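RND efflux system, outer membrane lipoprotein, NodT family (Burkholderia mallei, PDB 6U94) probably serves as the outer-membrane channel component of a tripartite RND efflux system, exporting compounds from the cell. Local coordinates at residues Gln60-Ala63 and Leu64-Asn68. Numbering follows the deposited sequence.
Sequences QLVA and LALAN
Four consecutive i to i+4 hydrogen bonds join Q60-A63 to L64-N68 within helix 56-67: L64 N to Q60 O, A65 N to L61 O, L66 N to V62 O and A67 N to A63 O. The first, from L64 N to Q60 O, measures 3.1 Å. The last is shorter, with A67 N 2.8 Å from A63 O, and all four have N-H...O angles near 155°. The methyl CB of A67 lies 3.2 Å from the same A63 O. One turn earlier the side chain of L64 leans back toward the carbonyl of Q60: with CG beside the backbone N and anti to the carbonyl carbon (chi1 -59°), L64 CG comes to 3.2 Å from Q60 O. The carbonyl oxygen of Q60 thus receives the amide of L64 and is flanked by the side chain of the same residue. L66 takes a similar first torsion, which carries its CG to 3.6 Å from V62 O and leaves L66 CD1 in loose contact with V62 CG1, 4.4 Å away. The protein belongs to the outer membrane factor family, whose members, as in TolC, are built around long helices, and helix 56-67 is a short helix lying against the long helix 156-203. One side of it is buried there, L61 meeting Y174, V62 meeting V167 and V170, and the small A65 also resting on V170, while L64 and A67 are exposed. W49, ahead of the helix, touches both V62 and L66. Beyond these turns, N68 OD1 accepts a weak hydrogen bond from R70 N, while R70 NH2 is hydrogen-bonded to A65 O.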
loop_
_atom_site.group_PDB
_atom_site.type_symbol
_atom_site.label_atom_id
_atom_site.label_comp_id
_atom_site.label_asym_id
_atom_site.label_seq_id
_atom_site.Cartn_x
_atom_site.Cartn_y
_atom_site.Cartn_z
ATOM N N GLN A 60 0.559 -18.840 1.935
ATOM C CA GLN A 60 1.507 -19.797 1.375
ATOM C C GLN A 60 2.667 -19.088 0.686
ATOM O O GLN A 60 3.825 -19.500 0.826
ATOM C CB GLN A 60 0.792 -20.730 0.398
ATOM C CG GLN A 60 1.703 -21.734 -0.287
ATOM C CD GLN A 60 0.949 -22.668 -1.215
ATOM O OE1 GLN A 60 -0.266 -22.548 -1.383
ATOM N NE2 GLN A 60 1.666 -23.608 -1.820
ATOM N N LEU A 61 2.377 -18.015 -0.053
ATOM C CA LEU A 61 3.427 -17.301 -0.772
ATOM C C LEU A 61 4.418 -16.656 0.188
ATOM O O LEU A 61 5.634 -16.700 -0.039
ATOM C CB LEU A 61 2.803 -16.250 -1.689
ATOM C CG LEU A 61 1.949 -16.815 -2.823
ATOM C CD1 LEU A 61 0.939 -15.784 -3.292
ATOM C CD2 LEU A 61 2.834 -17.271 -3.975
ATOM N N VAL A 62 3.918 -16.046 1.266
ATOM C CA VAL A 62 4.795 -15.392 2.233
ATOM C C VAL A 62 5.689 -16.415 2.923
ATOM O O VAL A 62 6.886 -16.176 3.134
ATOM C CB VAL A 62 3.958 -14.589 3.245
ATOM C CG1 VAL A 62 4.811 -14.146 4.421
ATOM C CG2 VAL A 62 3.339 -13.386 2.562
ATOM N N ALA A 63 5.129 -17.575 3.274
ATOM C CA ALA A 63 5.922 -18.607 3.933
ATOM C C ALA A 63 7.052 -19.091 3.034
ATOM O O ALA A 63 8.163 -19.355 3.510
ATOM C CB ALA A 63 5.025 -19.771 4.350
ATOM N N LEU A 64 6.791 -19.212 1.730
ATOM C CA LEU A 64 7.841 -19.636 0.810
ATOM C C LEU A 64 8.901 -18.555 0.653
ATOM O O LEU A 64 10.094 -18.859 0.537
ATOM C CB LEU A 64 7.240 -20.004 -0.547
ATOM C CG LEU A 64 6.193 -21.121 -0.570
ATOM C CD1 LEU A 64 5.885 -21.546 -2.002
ATOM C CD2 LEU A 64 6.636 -22.310 0.272
ATOM N N ALA A 65 8.486 -17.287 0.648
ATOM C CA ALA A 65 9.452 -16.198 0.562
ATOM C C ALA A 65 10.349 -16.161 1.793
ATOM O O ALA A 65 11.553 -15.901 1.684
ATOM C CB ALA A 65 8.725 -14.864 0.384
ATOM N N LEU A 66 9.781 -16.423 2.972
ATOM C CA LEU A 66 10.587 -16.453 4.187
ATOM C C LEU A 66 11.466 -17.699 4.243
ATOM O O LEU A 66 12.628 -17.626 4.659
ATOM C CB LEU A 66 9.685 -16.378 5.417
ATOM C CG LEU A 66 9.075 -15.014 5.724
ATOM C CD1 LEU A 66 8.214 -15.078 6.977
ATOM C CD2 LEU A 66 10.168 -13.969 5.873
ATOM N N ALA A 67 10.933 -18.850 3.823
ATOM C CA ALA A 67 11.676 -20.103 3.892
ATOM C C ALA A 67 12.778 -20.204 2.848
ATOM O O ALA A 67 13.529 -21.186 2.864
ATOM C CB ALA A 67 10.725 -21.292 3.746
ATOM N N ASN A 68 12.895 -19.230 1.948
ATOM C CA ASN A 68 13.954 -19.266 0.948
ATOM C C ASN A 68 15.319 -19.201 1.622
ATOM O O ASN A 68 15.516 -18.472 2.598
ATOM C CB ASN A 68 13.785 -18.112 -0.039
ATOM C CG ASN A 68 14.525 -18.346 -1.340
ATOM O OD1 ASN A 68 15.506 -17.668 -1.642
ATOM N ND2 ASN A 68 14.061 -19.318 -2.117
#